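Local coordinates for protein inosine-uridine preferring nucleoside hydrolase (Gardnerella vaginalis 315-A, PDB 6BA1) that is a member of the inosine-uridine preferring nucleoside hydrolase family, alpha/beta proteins built around a largely parallel sheet, and holds a calcium ion, at residues Thr130-Thr134 with Asn173-Asp177; Leu11-Asp17 with Gly37-Val42; Tyr23-Glu29 with Glu308-Ile313. All blocks are in the same frame, centred on the assembly; numbering follows the deposited sequence.

Interaction 1 of 3, residues Thr130-Thr134 with Asn173-Asp177; sequences TGPMT and NISQD. With CA (calcium ion), chain S.
T130 meets N173 at the calcium ion. The carbonyl O of T130 binds the metal at 2.6 Å and lies 3.3 Å from the amide nitrogen ND2 of N173, which is hydrogen-bonded to the carbonyl of M156. D12, D17 and D248 supply the other protein ligands of the ion. At G131, which has no side chain, the amide of N173 lies close to the bare backbone, with OD1 3.5 Å from G131 CA. The N173 amide gets there because its CG stands anti to its own carbonyl carbon (chi1 -66°), carrying the group off the helix toward the loop. P132 follows, where the two backbones come nearest. Its CA-H points at the carbonyl O of N173, a weak C-H...O contact of 3.5 Å, while the pyrrolidine ring lies alongside the Q176 side chain, P132 CG 3.7 Å from Q176 CB. M133 turns elsewhere, against A181 and L184 of helix 178-187 and L155 of strand 152-156. At T134 the hydroxyl OG1 donates to D177 OD2 over 3.0 Å, the two side chains crossing at about a right angle, and the bond uses the carboxylate's anti lone pair. T134 OG1 also pairs with the Y39 hydroxyl, and D177 OD2 accepts from the backbone N of S73. D177 is the N-cap of helix 178-187: its other oxygen, OD1, takes the N-H of A180. Both oxygens of this buried residue are thus occupied, OD1 by one N-H and OD2 by a hydroxyl and an N-H, which would probably favour the ionised form. The loop leaving strand 125-129 is therefore fixed at both ends, through a backbone carbonyl on the metal and a side-chain hydroxyl on the helix cap.

Interaction 2 of 3, residues Leu11-Asp17 with Gly37-Val42; sequences LDTGVDD and GTYGNV. With CA (calcium ion), chain S.
D12 and N41 face each other at the centre of this buried contact, and the D12 carboxylate divides its work between two partners. OD1 binds the calcium ion at 2.6 Å; OD2 accepts the backbone N-H of N41 over 3.1 Å. That bond is fairly straight (163°) but reaches OD2 from above the carboxylate plane. D12 CG sits between its backbone N and carbonyl carbon (chi1 59°), which turns the carboxylate toward the 37-42 loop. At the parallel bridge between L11 and G37, the last residues of strands 6-11 and 31-37, T38 N donates to L11 O across 2.9 Å. D12 CA directs a C-H...O contact at T38 O. D17 also serves the metal, through OD1 at 2.5 Å. Its OD2 accepts a weak bond from the D12 backbone N and has a further hydrogen bond outside the two segments. N41 ND2 lies 3.0 Å from D17 OD1, yet its angle is too poor for a hydrogen bond, and the amide and carboxylate planes stand 79° apart. A cis peptide leads into G14, the N-cap residue of helix 15-25, while T13 O is taken by N50 ND2 and touched by V42 CG1. The aspartates belong to the Asp-rich N-terminal motif characteristic of nucleoside hydrolases; T130 and D248 complete the protein ligands. With oxygens of D12, D17 and D248 gathered on one ion, the calcium probably offsets the repulsion among them, and the N41 backbone amide holds the D12 oxygen that does not bind the metal.

Interaction 3 of 3, residues Tyr23-Glu29 with Glu308-Ile313; sequences YALGSPE and EFMTRI
R312 lies over Y23 and is gripped at its far end by acids from both segments. Its CD sits above one face of the tyrosine ring, offset toward the rim, 3.6 Å from the Y23 ring centroid: a CH-pi contact made by the aliphatic part of the chain. R312 CG stands anti to its own carbonyl carbon (chi1 -75°) and the chain bends at chi3, which brings the guanidinium past the ring toward the 27-29 turn. There NH2 makes a salt bridge with E29 OE1 (2.5 Å), the glutamate oxygen lying at the guanidinium edge, and donates to S27 OG over 3.3 Å, tilted from the guanidinium plane. The other terminal nitrogen, R312 NH1, pairs with E308 OE2 at 2.6 Å, one helical turn back. The arginine thus stands between two glutamates whose like charges remain well apart, and the three form a salt-bridge network that ties the loop after helix 15-25 to the flank of helix 302-319. E308 also touches the tyrosine: its CG is 3.3 Å from Y23 OH. With CG anti to the backbone N (chi1 -166°), the Y23 ring reaches across to the second helix, its CD1 meeting F309 CD2 at 3.9 Å, and I313 CG1 packs against the backbone N of Y23. G26, lacking a side chain, lets the backbones come close, its CA 4.6 Å from R312 CA, and R312 CG touches G26 O. The charged end lies toward the protein's surface, whereas Y23, F309 and I313 are buried. Helix 15-25 and its following turn are in this way joined to C-terminal helix 302-319, with helix 247-256 touching Y23, S27, E29 and F309, and W212 of helix 206-213 packing on F309 and I313.

In the fold
Along the chain, interaction 2 closes before interaction 1 opens, while 23-29 with 308-313 brings the first helix against the last and spans interaction 1 entirely; the segments of interactions 2 and 3 alternate in sequence. Interactions 1 and 2 have centres 10 Å apart and share the calcium ion; they also touch directly, side chain to side chain. Both gather at the C-terminal ends of neighbouring parallel strands 31-37, 6-11 and 125-129, where the metal site lies. Interaction 3, centred 19 Å from interaction 2 and 25 Å from interaction 1, shares helix 15-25 with interaction 2: the helix that starts at the metal ends against helix 302-319.

Interaction 1 of 3, residues Thr130-Thr134 with Asn173-Asp177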
# COMPACT_ATOMS: atom_id res chain seq x y z
N THR A 130 -12.77 -4.60 16.32
CA THR A 130 -13.09 -3.42 15.52
C THR A 130 -13.07 -2.14 16.37
O THR A 130 -13.79 -1.17 16.10
CB THR A 130 -14.43 -3.57 14.78
OG1 THR A 130 -15.51 -3.27 15.67
CG2 THR A 130 -14.59 -4.99 14.24
N GLY A 131 -12.24 -2.18 17.41
CA GLY A 131 -11.82 -0.99 18.12
C GLY A 131 -10.30 -1.02 18.12
O GLY A 131 -9.70 -1.82 17.40
N PRO A 132 -9.68 -0.14 18.91
CA PRO A 132 -8.25 -0.20 19.15
C PRO A 132 -7.73 -1.58 19.54
O PRO A 132 -8.45 -2.39 20.15
CB PRO A 132 -8.07 0.77 20.31
CG PRO A 132 -9.10 1.81 20.05
CD PRO A 132 -10.27 1.11 19.41
N MET A 133 -6.48 -1.83 19.18
CA MET A 133 -5.84 -3.12 19.39
C MET A 133 -5.30 -3.27 20.82
O MET A 133 -4.86 -4.37 21.20
CB MET A 133 -4.70 -3.33 18.38
CG MET A 133 -5.04 -2.97 16.94
SD MET A 133 -6.73 -3.36 16.40
CE MET A 133 -6.65 -5.13 16.43
N THR A 134 -5.34 -2.17 21.59
CA THR A 134 -4.91 -2.10 23.00
C THR A 134 -5.08 -3.38 23.81
O THR A 134 -4.16 -3.78 24.53
CB THR A 134 -5.67 -0.97 23.74
OG1 THR A 134 -5.71 0.21 22.92
CG2 THR A 134 -5.01 -0.65 25.08
N ASN A 173 -9.19 3.54 14.54
CA ASN A 173 -8.86 2.45 15.47
C ASN A 173 -7.34 2.26 15.68
O ASN A 173 -6.88 1.95 16.79
CB ASN A 173 -9.53 1.13 15.03
CG ASN A 173 -11.07 1.17 15.10
OD1 ASN A 173 -11.65 1.76 16.03
ND2 ASN A 173 -11.73 0.55 14.14
N ILE A 174 -6.55 2.48 14.63
CA ILE A 174 -5.09 2.42 14.73
C ILE A 174 -4.57 3.71 15.38
O ILE A 174 -3.65 3.66 16.20
CB ILE A 174 -4.42 2.23 13.35
CG1 ILE A 174 -4.92 0.95 12.67
CG2 ILE A 174 -2.89 2.19 13.48
CD1 ILE A 174 -4.39 -0.34 13.26
N SER A 175 -5.15 4.84 15.01
CA SER A 175 -4.78 6.15 15.55
C SER A 175 -4.82 6.20 17.08
O SER A 175 -3.93 6.78 17.69
CB SER A 175 -5.67 7.25 14.97
OG SER A 175 -5.51 8.47 15.68
N GLN A 176 -5.85 5.59 17.67
CA GLN A 176 -6.08 5.67 19.11
C GLN A 176 -4.98 4.95 19.92
O GLN A 176 -4.63 5.37 21.02
CB GLN A 176 -7.46 5.10 19.49
CG GLN A 176 -8.24 6.00 20.46
CD GLN A 176 -9.11 6.99 19.75
OE1 GLN A 176 -9.91 6.65 18.87
NE2 GLN A 176 -8.96 8.27 20.14
N ASP A 177 -4.48 3.84 19.36
CA ASP A 177 -3.31 3.16 19.91
C ASP A 177 -2.49 2.51 18.78
O ASP A 177 -2.75 1.36 18.40
CB ASP A 177 -3.73 2.12 20.95
CG ASP A 177 -2.57 1.67 21.84
OD1 ASP A 177 -1.38 1.92 21.50
OD2 ASP A 177 -2.85 1.06 22.88
CA CA S . -15.28 0.93 15.79

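Interaction 2 of 3, residues Leu11-Asp17 with Gly37-Val42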
# COMPACT_ATOMS: atom_id res chain seq x y z
N LEU A 11 -14.90 -4.48 21.02
CA LEU A 11 -15.72 -3.38 20.49
C LEU A 11 -15.71 -2.09 21.30
O LEU A 11 -15.82 -2.11 22.54
CB LEU A 11 -17.16 -3.84 20.34
CG LEU A 11 -17.41 -5.13 19.56
CD1 LEU A 11 -18.89 -5.49 19.60
CD2 LEU A 11 -16.91 -5.00 18.12
N ASP A 12 -15.59 -0.97 20.59
CA ASP A 12 -15.81 0.38 21.13
C ASP A 12 -17.23 0.81 20.74
O ASP A 12 -17.42 1.68 19.91
CB ASP A 12 -14.72 1.38 20.67
CG ASP A 12 -14.62 1.56 19.12
OD1 ASP A 12 -15.03 0.69 18.32
OD2 ASP A 12 -14.07 2.60 18.70
N THR A 13 -18.21 0.18 21.38
CA THR A 13 -19.60 0.17 20.90
C THR A 13 -20.35 1.50 21.13
O THR A 13 -20.70 1.79 22.26
CB THR A 13 -20.38 -0.98 21.57
OG1 THR A 13 -19.51 -2.10 21.80
CG2 THR A 13 -21.55 -1.40 20.70
N GLY A 14 -20.62 2.33 20.11
CA GLY A 14 -20.20 2.18 18.70
C GLY A 14 -21.34 1.80 17.78
O GLY A 14 -21.98 0.77 17.99
N VAL A 15 -21.58 2.60 16.75
CA VAL A 15 -22.71 2.40 15.83
C VAL A 15 -22.45 1.25 14.87
O VAL A 15 -23.21 0.29 14.82
CB VAL A 15 -23.09 3.66 15.03
CG1 VAL A 15 -24.25 3.39 14.08
CG2 VAL A 15 -23.43 4.81 15.97
N ASP A 16 -21.37 1.37 14.10
CA ASP A 16 -20.92 0.26 13.24
C ASP A 16 -20.55 -0.98 14.07
O ASP A 16 -20.73 -2.11 13.61
CB ASP A 16 -19.79 0.66 12.24
CG ASP A 16 -18.74 1.60 12.83
OD1 ASP A 16 -18.19 1.33 13.92
OD2 ASP A 16 -18.47 2.64 12.19
N ASP A 17 -20.09 -0.76 15.30
CA ASP A 17 -19.78 -1.85 16.21
C ASP A 17 -21.01 -2.72 16.56
O ASP A 17 -20.88 -3.93 16.66
CB ASP A 17 -19.10 -1.33 17.47
CG ASP A 17 -17.70 -0.76 17.19
OD1 ASP A 17 -17.58 0.39 16.70
OD2 ASP A 17 -16.71 -1.47 17.44
N GLY A 37 -14.80 -5.32 25.66
CA GLY A 37 -15.07 -3.88 25.55
C GLY A 37 -13.79 -3.06 25.49
O GLY A 37 -12.86 -3.33 26.23
N THR A 38 -13.75 -2.07 24.60
CA THR A 38 -12.63 -1.14 24.53
C THR A 38 -13.18 0.27 24.27
O THR A 38 -14.39 0.49 24.40
CB THR A 38 -11.56 -1.60 23.49
OG1 THR A 38 -10.31 -0.92 23.71
CG2 THR A 38 -12.03 -1.38 22.05
N TYR A 39 -12.30 1.21 23.90
CA TYR A 39 -12.59 2.65 23.94
C TYR A 39 -12.38 3.27 22.56
O TYR A 39 -11.78 2.65 21.68
CB TYR A 39 -11.65 3.33 24.95
CG TYR A 39 -10.19 3.22 24.56
CD1 TYR A 39 -9.55 4.25 23.86
CD2 TYR A 39 -9.45 2.07 24.86
CE1 TYR A 39 -8.23 4.14 23.48
CE2 TYR A 39 -8.12 1.95 24.49
CZ TYR A 39 -7.51 2.99 23.80
OH TYR A 39 -6.21 2.88 23.41
N GLY A 40 -12.86 4.50 22.37
CA GLY A 40 -12.63 5.24 21.12
C GLY A 40 -13.85 6.00 20.69
O GLY A 40 -13.96 7.21 20.93
N ASN A 41 -14.77 5.30 20.03
CA ASN A 41 -16.07 5.85 19.64
C ASN A 41 -16.78 6.41 20.88
O ASN A 41 -17.44 7.45 20.84
CB ASN A 41 -16.97 4.79 18.98
CG ASN A 41 -16.46 4.33 17.62
OD1 ASN A 41 -15.52 4.89 17.07
ND2 ASN A 41 -17.10 3.30 17.06
N VAL A 42 -16.63 5.69 21.99
CA VAL A 42 -17.18 6.08 23.27
C VAL A 42 -16.29 5.56 24.40
O VAL A 42 -15.49 4.63 24.18
CB VAL A 42 -18.64 5.56 23.37
CG1 VAL A 42 -18.66 4.05 23.56
CG2 VAL A 42 -19.42 6.32 24.44
CA CA S . -15.28 0.93 15.79

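Interaction 3 of 3, residues Tyr23-Glu29 with Glu308-Ile313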
# COMPACT_ATOMS: atom_id res chain seq x y z
N TYR A 23 -24.56 -8.61 12.79
CA TYR A 23 -24.09 -9.55 11.76
C TYR A 23 -23.62 -10.86 12.41
O TYR A 23 -23.88 -11.94 11.89
CB TYR A 23 -22.95 -8.93 10.91
CG TYR A 23 -22.60 -9.66 9.61
CD1 TYR A 23 -22.94 -9.12 8.37
CD2 TYR A 23 -21.90 -10.87 9.63
CE1 TYR A 23 -22.62 -9.79 7.18
CE2 TYR A 23 -21.58 -11.53 8.45
CZ TYR A 23 -21.94 -10.99 7.23
OH TYR A 23 -21.60 -11.67 6.08
N ALA A 24 -22.92 -10.74 13.54
CA ALA A 24 -22.41 -11.91 14.25
C ALA A 24 -23.54 -12.79 14.75
O ALA A 24 -23.58 -13.99 14.44
CB ALA A 24 -21.51 -11.49 15.40
N LEU A 25 -24.48 -12.20 15.47
CA LEU A 25 -25.64 -12.94 16.00
C LEU A 25 -26.60 -13.41 14.90
O LEU A 25 -27.33 -14.38 15.11
CB LEU A 25 -26.40 -12.09 17.03
CG LEU A 25 -25.64 -11.73 18.31
CD1 LEU A 25 -26.45 -10.75 19.15
CD2 LEU A 25 -25.27 -12.97 19.12
N GLY A 26 -26.59 -12.74 13.75
CA GLY A 26 -27.33 -13.19 12.57
C GLY A 26 -26.65 -14.29 11.75
O GLY A 26 -27.24 -14.81 10.80
N SER A 27 -25.42 -14.64 12.12
CA SER A 27 -24.61 -15.60 11.39
C SER A 27 -24.50 -16.93 12.16
O SER A 27 -23.87 -16.97 13.22
CB SER A 27 -23.22 -15.01 11.16
OG SER A 27 -22.46 -15.88 10.35
N PRO A 28 -25.09 -18.02 11.62
CA PRO A 28 -25.06 -19.31 12.32
C PRO A 28 -23.73 -20.08 12.28
O PRO A 28 -23.62 -21.11 12.94
CB PRO A 28 -26.16 -20.10 11.60
CG PRO A 28 -26.17 -19.56 10.22
CD PRO A 28 -25.85 -18.10 10.36
N GLU A 29 -22.74 -19.61 11.54
CA GLU A 29 -21.46 -20.33 11.42
C GLU A 29 -20.57 -20.16 12.65
O GLU A 29 -19.65 -20.95 12.87
CB GLU A 29 -20.70 -19.88 10.16
CG GLU A 29 -21.45 -20.09 8.85
CD GLU A 29 -22.26 -18.89 8.41
OE1 GLU A 29 -21.68 -17.79 8.32
OE2 GLU A 29 -23.47 -19.02 8.15
N GLU A 308 -25.51 -10.29 1.99
CA GLU A 308 -25.22 -11.12 3.18
C GLU A 308 -25.55 -10.36 4.46
O GLU A 308 -26.16 -10.91 5.38
CB GLU A 308 -23.73 -11.54 3.18
CG GLU A 308 -23.45 -12.93 3.71
CD GLU A 308 -23.87 -14.04 2.74
OE1 GLU A 308 -23.69 -13.88 1.52
OE2 GLU A 308 -24.36 -15.09 3.20
N PHE A 309 -25.15 -9.09 4.50
CA PHE A 309 -25.40 -8.16 5.61
C PHE A 309 -26.88 -7.99 5.92
O PHE A 309 -27.30 -8.17 7.07
CB PHE A 309 -24.76 -6.80 5.26
CG PHE A 309 -24.96 -5.72 6.28
CD1 PHE A 309 -26.04 -4.86 6.20
CD2 PHE A 309 -24.01 -5.52 7.28
CE1 PHE A 309 -26.21 -3.83 7.12
CE2 PHE A 309 -24.17 -4.50 8.21
CZ PHE A 309 -25.27 -3.65 8.13
N MET A 310 -27.67 -7.66 4.91
CA MET A 310 -29.11 -7.42 5.09
C MET A 310 -29.89 -8.70 5.40
O MET A 310 -30.79 -8.68 6.23
CB MET A 310 -29.71 -6.71 3.88
CG MET A 310 -29.18 -5.30 3.66
SD MET A 310 -29.54 -4.14 4.99
CE MET A 310 -31.28 -3.86 4.73
N THR A 311 -29.53 -9.80 4.74
CA THR A 311 -30.16 -11.11 4.99
C THR A 311 -29.98 -11.54 6.45
O THR A 311 -30.95 -11.93 7.11
CB THR A 311 -29.59 -12.21 4.06
OG1 THR A 311 -29.82 -11.85 2.70
CG2 THR A 311 -30.23 -13.58 4.33
N ARG A 312 -28.75 -11.46 6.95
CA ARG A 312 -28.44 -11.86 8.32
C ARG A 312 -29.09 -10.97 9.37
O ARG A 312 -29.67 -11.47 10.33
CB ARG A 312 -26.92 -11.89 8.54
CG ARG A 312 -26.23 -13.08 7.89
CD ARG A 312 -24.76 -12.81 7.61
NE ARG A 312 -23.92 -14.00 7.73
CZ ARG A 312 -23.91 -15.03 6.89
NH1 ARG A 312 -24.70 -15.07 5.82
NH2 ARG A 312 -23.10 -16.06 7.12
N ILE A 313 -28.99 -9.66 9.19
CA ILE A 313 -29.46 -8.68 10.18
C ILE A 313 -30.99 -8.54 10.16
O ILE A 313 -31.61 -8.46 11.23
CB ILE A 313 -28.75 -7.32 10.03
CG1 ILE A 313 -27.27 -7.48 10.41
CG2 ILE A 313 -29.40 -6.25 10.90
CD1 ILE A 313 -26.39 -6.30 10.05